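Local coordinates for ferredoxin NADP reductase (Plasmodium falciparum, PDB 3JQQ), which transfers electrons between ferredoxin and NADP(H) through a bound FAD in the apicoplast, and may serve the terminal step of isoprenoid precursor synthesis, at residues 193-198 and 226-231; 187-192 and 230-235. The protein carries 1 engineered substitution. All coordinates share one frame; numbering follows the deposited sequence.

Interaction 1. Residues 193-198 and 226-231; sequences FAYDKN and LNELEY
Tyr195 sets the edge of its ring against the face of Tyr231. The planes stand at 90° and the centroids are 5.6 Å apart, which makes an offset edge-to-face pair. The touching edge is the CD1-CE1 side of Tyr195, and the closest approach is Tyr195 CE1 to Tyr231 CD2 at 3.8 Å. Beyond the ring, Tyr195 OH lies 3.9 Å from the aliphatic Glu228 CG, a van der Waals contact. Glu228 and Tyr231 are one helical turn apart, so the Tyr195 side chain bridges successive side chains on one helix face. Tyr195 reaches them because its CG is anti to the backbone N (chi1 -169°). Both tyrosines are partly exposed. The Tyr231 hydroxyl is hydrogen-bonded to Leu200 O. It also accepts from a water at 3.0 Å from Tyr231 OH, and that water in turn accepts from Asp196 N. This water bridge ties the loop backbone to the Tyr231 hydroxyl. Beyond it, Asp196 OD1 takes the backbone N-H of Asn198 at 2.8 Å from Asn198 N. That bond closes an Asx turn in the loop between helix 183-192 and strand 211-217 of the NAD-binding domain.

Interaction 2. Residues 187-192 and 230-235; sequences SFLKKL and EYFQKM
Leu189 and Phe232 are the closest backbone positions of two neighbouring helices, with CA atoms 8.2 Å apart. Segment 187-192 ends helix 183-192, and segment 230-235 ends helix 226-235. Both residues direct CB toward the other helix. Leu189 CB lies over one face of the Phe232 ring, 4.1 Å from its centroid and 28° off the ring normal, a CH-pi contact. The Leu189 branch ending in CD1 continues along the ring, with CD1 3.6 Å from Phe232 CD1. Phe232 has CG anti to its carbonyl carbon (chi1 -63°), and its ring reaches across to helix 183-192. Phe232 CZ approaches Lys190 N at 4.4 Å, a loose contact. Leu189 further touches Ile211 and Ile213 of strand 211-217 and Ile240 of strand 240-246. The leucine is therefore wedged between the ring and the parallel sheet. The Lys190 chain is extended and leads away from the contact. Its NZ is hydrogen-bonded to Ser106 O. All three touching residues are buried. The two segments meet through dispersion and CH-pi contacts, without hydrogen bonds or salt bridges between them, so their pairing rests on shape and burial rather than on directional polar bonds.

Interactions 1 and 2 lie side by side on helix 226-235, with centres about 5 Å apart, and share Glu230 and Tyr231. Their aromatic rings join them: Tyr195 CD1 is 3.6 Å from Phe232 CE2, and Phe193 CD2 is 3.9 Å from Phe232 CD2. Tyr195 N also makes a probable hydrogen bond to Lys190 O, at 3.0 Å, linking the loop to the helix before it. Interaction 2 is the buried layer and interaction 1 lies at the surface. The side chain of Lys190 is about 12 Å from FAD, and that of Glu228 about 10 Å from the side chain of the FAD-site residue Ala117.

Interaction 1. Residues 193-198 and 226-231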
loop_
_atom_site.group_PDB
_atom_site.type_symbol
_atom_site.label_atom_id
_atom_site.label_comp_id
_atom_site.label_asym_id
_atom_site.label_seq_id
_atom_site.Cartn_x
_atom_site.Cartn_y
_atom_site.Cartn_z
ATOM N N PHE B 193 24.262 -12.328 -14.572
ATOM C CA PHE B 193 24.958 -11.869 -15.773
ATOM C C PHE B 193 26.303 -11.210 -15.466
ATOM O O PHE B 193 26.917 -10.604 -16.344
ATOM C CB PHE B 193 24.074 -10.916 -16.581
ATOM C CG PHE B 193 22.852 -11.570 -17.167
ATOM C CD1 PHE B 193 22.969 -12.669 -18.003
ATOM C CD2 PHE B 193 21.585 -11.074 -16.895
ATOM C CE1 PHE B 193 21.846 -13.267 -18.546
ATOM C CE2 PHE B 193 20.460 -11.665 -17.436
ATOM C CZ PHE B 193 20.590 -12.763 -18.264
ATOM N N ALA B 194 26.748 -11.325 -14.220
ATOM C CA ALA B 194 28.053 -10.803 -13.802
ATOM C C ALA B 194 28.219 -9.298 -14.035
ATOM O O ALA B 194 29.314 -8.828 -14.349
ATOM C CB ALA B 194 29.176 -11.573 -14.485
ATOM N N TYR B 195 27.134 -8.549 -13.860
ATOM C CA TYR B 195 27.127 -7.112 -14.105
ATOM C C TYR B 195 28.274 -6.363 -13.435
ATOM O O TYR B 195 28.526 -6.525 -12.242
ATOM C CB TYR B 195 25.805 -6.484 -13.664
ATOM C CG TYR B 195 25.627 -5.059 -14.122
ATOM C CD1 TYR B 195 25.071 -4.780 -15.362
ATOM C CD2 TYR B 195 26.022 -3.989 -13.325
ATOM C CE1 TYR B 195 24.908 -3.481 -15.799
ATOM C CE2 TYR B 195 25.861 -2.678 -13.754
ATOM C CZ TYR B 195 25.303 -2.433 -14.995
ATOM O OH TYR B 195 25.127 -1.138 -15.439
ATOM N N ASP B 196 28.952 -5.532 -14.218
ATOM C CA ASP B 196 29.943 -4.604 -13.690
ATOM C C ASP B 196 29.858 -3.274 -14.435
ATOM O O ASP B 196 30.107 -3.204 -15.640
ATOM C CB ASP B 196 31.356 -5.183 -13.784
ATOM C CG ASP B 196 32.396 -4.266 -13.175
ATOM O OD1 ASP B 196 32.028 -3.144 -12.767
ATOM O OD2 ASP B 196 33.577 -4.665 -13.105
ATOM N N LYS B 197 29.495 -2.226 -13.703
ATOM C CA LYS B 197 29.309 -0.901 -14.277
ATOM C C LYS B 197 30.588 -0.440 -14.958
ATOM O O LYS B 197 30.553 0.220 -15.995
ATOM C CB LYS B 197 28.910 0.094 -13.181
ATOM C CG LYS B 197 28.152 1.315 -13.683
ATOM C CD LYS B 197 27.753 2.253 -12.540
ATOM C CE LYS B 197 28.895 3.186 -12.164
ATOM N NZ LYS B 197 28.476 4.197 -11.150
ATOM N N ASN B 198 31.718 -0.807 -14.367
ATOM C CA ASN B 198 33.017 -0.367 -14.854
ATOM C C ASN B 198 33.647 -1.329 -15.861
ATOM O O ASN B 198 34.793 -1.145 -16.271
ATOM C CB ASN B 198 33.957 -0.099 -13.675
ATOM C CG ASN B 198 33.498 1.071 -12.820
ATOM O OD1 ASN B 198 33.314 2.183 -13.319
ATOM N ND2 ASN B 198 33.312 0.828 -11.528
ATOM N N LEU B 226 16.011 1.324 -15.895
ATOM C CA LEU B 226 15.870 1.204 -17.346
ATOM C C LEU B 226 17.221 1.032 -18.042
ATOM O O LEU B 226 17.323 0.332 -19.052
ATOM C CB LEU B 226 15.144 2.441 -17.889
ATOM C CG LEU B 226 14.373 2.378 -19.214
ATOM C CD1 LEU B 226 15.117 3.082 -20.339
ATOM C CD2 LEU B 226 14.008 0.940 -19.597
ATOM N N ASN B 227 18.255 1.674 -17.502
ATOM C CA ASN B 227 19.609 1.553 -18.044
ATOM C C ASN B 227 20.077 0.107 -18.048
ATOM O O ASN B 227 20.471 -0.435 -19.082
ATOM C CB ASN B 227 20.600 2.386 -17.226
ATOM C CG ASN B 227 20.433 3.872 -17.439
ATOM O OD1 ASN B 227 19.723 4.308 -18.342
ATOM N ND2 ASN B 227 21.098 4.664 -16.608
ATOM N N GLU B 228 20.046 -0.503 -16.866
ATOM C CA GLU B 228 20.440 -1.892 -16.701
ATOM C C GLU B 228 19.551 -2.817 -17.527
ATOM O O GLU B 228 20.045 -3.680 -18.251
ATOM C CB GLU B 228 20.376 -2.293 -15.226
ATOM C CG GLU B 228 21.417 -1.618 -14.344
ATOM C CD GLU B 228 21.045 -0.195 -13.973
ATOM O OE1 GLU B 228 21.835 0.450 -13.250
ATOM O OE2 GLU B 228 19.969 0.277 -14.401
ATOM N N LEU B 229 18.239 -2.631 -17.413
ATOM C CA LEU B 229 17.288 -3.477 -18.121
ATOM C C LEU B 229 17.514 -3.445 -19.626
ATOM O O LEU B 229 17.449 -4.477 -20.295
ATOM C CB LEU B 229 15.844 -3.083 -17.786
ATOM C CG LEU B 229 15.312 -3.459 -16.398
ATOM C CD1 LEU B 229 13.948 -2.821 -16.147
ATOM C CD2 LEU B 229 15.238 -4.971 -16.228
ATOM N N GLU B 230 17.782 -2.256 -20.158
ATOM C CA GLU B 230 18.069 -2.117 -21.580
ATOM C C GLU B 230 19.431 -2.708 -21.928
ATOM O O GLU B 230 19.629 -3.224 -23.026
ATOM C CB GLU B 230 17.984 -0.652 -22.017
ATOM C CG GLU B 230 16.559 -0.170 -22.235
ATOM C CD GLU B 230 16.487 1.272 -22.700
ATOM O OE1 GLU B 230 17.378 2.065 -22.327
ATOM O OE2 GLU B 230 15.533 1.613 -23.434
ATOM N N TYR B 231 20.367 -2.639 -20.987
ATOM C CA TYR B 231 21.695 -3.198 -21.206
ATOM C C TYR B 231 21.653 -4.722 -21.267
ATOM O O TYR B 231 22.382 -5.343 -22.046
ATOM C CB TYR B 231 22.673 -2.743 -20.121
ATOM C CG TYR B 231 23.985 -3.509 -20.134
ATOM C CD1 TYR B 231 25.030 -3.124 -20.966
ATOM C CD2 TYR B 231 24.171 -4.620 -19.323
ATOM C CE1 TYR B 231 26.226 -3.822 -20.980
ATOM C CE2 TYR B 231 25.361 -5.322 -19.331
ATOM C CZ TYR B 231 26.385 -4.920 -20.161
ATOM O OH TYR B 231 27.571 -5.619 -20.170
HETATM O O HOH W 1 28.189 -6.113 -17.302
#

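Interaction 2. Residues 187-192 and 230-235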
loop_
_atom_site.group_PDB
_atom_site.type_symbol
_atom_site.label_atom_id
_atom_site.label_comp_id
_atom_site.label_asym_id
_atom_site.label_seq_id
_atom_site.Cartn_x
_atom_site.Cartn_y
_atom_site.Cartn_z
ATOM N N SER B 187 18.902 -7.090 -8.713
ATOM C CA SER B 187 19.926 -7.756 -7.917
ATOM C C SER B 187 20.238 -9.128 -8.506
ATOM O O SER B 187 21.404 -9.477 -8.735
ATOM C CB SER B 187 19.457 -7.900 -6.468
ATOM O OG SER B 187 20.410 -8.596 -5.684
ATOM N N PHE B 188 19.190 -9.903 -8.757
ATOM C CA PHE B 188 19.340 -11.204 -9.394
ATOM C C PHE B 188 20.132 -11.113 -10.701
ATOM O O PHE B 188 21.081 -11.870 -10.917
ATOM C CB PHE B 188 17.976 -11.843 -9.666
ATOM C CG PHE B 188 17.192 -12.171 -8.425
ATOM C CD1 PHE B 188 15.832 -12.424 -8.502
ATOM C CD2 PHE B 188 17.810 -12.216 -7.185
ATOM C CE1 PHE B 188 15.102 -12.728 -7.369
ATOM C CE2 PHE B 188 17.083 -12.516 -6.043
ATOM C CZ PHE B 188 15.728 -12.773 -6.138
ATOM N N LEU B 189 19.729 -10.190 -11.572
ATOM C CA LEU B 189 20.345 -10.069 -12.894
ATOM C C LEU B 189 21.818 -9.701 -12.801
ATOM O O LEU B 189 22.639 -10.182 -13.583
ATOM C CB LEU B 189 19.598 -9.035 -13.749
ATOM C CG LEU B 189 18.178 -9.381 -14.206
ATOM C CD1 LEU B 189 17.533 -8.181 -14.884
ATOM C CD2 LEU B 189 18.185 -10.584 -15.139
ATOM N N LYS B 190 22.149 -8.842 -11.843
ATOM C CA LYS B 190 23.532 -8.434 -11.644
ATOM C C LYS B 190 24.394 -9.617 -11.217
ATOM O O LYS B 190 25.557 -9.710 -11.606
ATOM C CB LYS B 190 23.622 -7.291 -10.628
ATOM C CG LYS B 190 23.161 -5.948 -11.180
ATOM C CD LYS B 190 23.080 -4.891 -10.086
ATOM C CE LYS B 190 22.712 -3.530 -10.656
ATOM N NZ LYS B 190 22.517 -2.525 -9.579
ATOM N N LYS B 191 23.826 -10.525 -10.428
ATOM C CA LYS B 191 24.557 -11.730 -10.043
ATOM C C LYS B 191 24.676 -12.710 -11.208
ATOM O O LYS B 191 25.758 -13.218 -11.493
ATOM C CB LYS B 191 23.907 -12.429 -8.848
ATOM C CG LYS B 191 24.541 -13.780 -8.533
ATOM C CD LYS B 191 23.832 -14.496 -7.396
ATOM C CE LYS B 191 24.326 -15.932 -7.256
ATOM N NZ LYS B 191 25.789 -16.005 -6.971
ATOM N N LEU B 192 23.557 -12.968 -11.878
ATOM C CA LEU B 192 23.509 -13.969 -12.941
ATOM C C LEU B 192 24.357 -13.585 -14.154
ATOM O O LEU B 192 25.083 -14.416 -14.700
ATOM C CB LEU B 192 22.061 -14.226 -13.372
ATOM C CG LEU B 192 21.079 -14.717 -12.302
ATOM C CD1 LEU B 192 19.638 -14.531 -12.764
ATOM C CD2 LEU B 192 21.340 -16.171 -11.940
ATOM N N GLU B 230 17.782 -2.256 -20.158
ATOM C CA GLU B 230 18.069 -2.117 -21.580
ATOM C C GLU B 230 19.431 -2.708 -21.928
ATOM O O GLU B 230 19.629 -3.224 -23.026
ATOM C CB GLU B 230 17.984 -0.652 -22.017
ATOM C CG GLU B 230 16.559 -0.170 -22.235
ATOM C CD GLU B 230 16.487 1.272 -22.700
ATOM O OE1 GLU B 230 17.378 2.065 -22.327
ATOM O OE2 GLU B 230 15.533 1.613 -23.434
ATOM N N TYR B 231 20.367 -2.639 -20.987
ATOM C CA TYR B 231 21.695 -3.198 -21.206
ATOM C C TYR B 231 21.653 -4.722 -21.267
ATOM O O TYR B 231 22.382 -5.343 -22.046
ATOM C CB TYR B 231 22.673 -2.743 -20.121
ATOM C CG TYR B 231 23.985 -3.509 -20.134
ATOM C CD1 TYR B 231 25.030 -3.124 -20.966
ATOM C CD2 TYR B 231 24.171 -4.620 -19.323
ATOM C CE1 TYR B 231 26.226 -3.822 -20.980
ATOM C CE2 TYR B 231 25.361 -5.322 -19.331
ATOM C CZ TYR B 231 26.385 -4.920 -20.161
ATOM O OH TYR B 231 27.571 -5.619 -20.170
ATOM N N PHE B 232 20.801 -5.324 -20.444
ATOM C CA PHE B 232 20.676 -6.773 -20.437
ATOM C C PHE B 232 20.009 -7.272 -21.714
ATOM O O PHE B 232 20.394 -8.313 -22.258
ATOM C CB PHE B 232 19.907 -7.249 -19.204
ATOM C CG PHE B 232 20.594 -6.942 -17.901
ATOM C CD1 PHE B 232 19.915 -6.294 -16.881
ATOM C CD2 PHE B 232 21.923 -7.300 -17.699
ATOM C CE1 PHE B 232 20.541 -6.009 -15.683
ATOM C CE2 PHE B 232 22.556 -7.016 -16.500
ATOM C CZ PHE B 232 21.866 -6.373 -15.493
ATOM N N GLN B 233 19.017 -6.532 -22.192
ATOM C CA GLN B 233 18.271 -6.923 -23.383
ATOM C C GLN B 233 19.113 -6.764 -24.649
ATOM O O GLN B 233 18.898 -7.464 -25.641
ATOM C CB GLN B 233 16.975 -6.115 -23.487
ATOM C CG GLN B 233 15.865 -6.812 -24.253
ATOM C CD GLN B 233 14.497 -6.217 -23.968
ATOM O OE1 GLN B 233 14.384 -5.082 -23.504
ATOM N NE2 GLN B 233 13.448 -6.984 -24.248
ATOM N N LYS B 234 20.075 -5.849 -24.607
ATOM C CA LYS B 234 20.976 -5.619 -25.738
ATOM C C LYS B 234 22.115 -6.639 -25.764
ATOM O O LYS B 234 22.487 -7.140 -26.826
ATOM C CB LYS B 234 21.536 -4.191 -25.675
ATOM C CG LYS B 234 22.391 -3.796 -26.878
ATOM C CD LYS B 234 22.882 -2.357 -26.760
ATOM C CE LYS B 234 23.770 -2.172 -25.536
ATOM N NZ LYS B 234 24.309 -0.785 -25.428
ATOM N N MET B 235 22.652 -6.948 -24.588
ATOM C CA MET B 235 23.825 -7.814 -24.461
ATOM C C MET B 235 23.490 -9.304 -24.375
ATOM O O MET B 235 24.295 -10.150 -24.770
ATOM C CB MET B 235 24.654 -7.403 -23.241
ATOM C CG MET B 235 25.727 -6.363 -23.525
ATOM S SD MET B 235 27.322 -7.109 -23.921
ATOM C CE MET B 235 26.928 -7.984 -25.434
#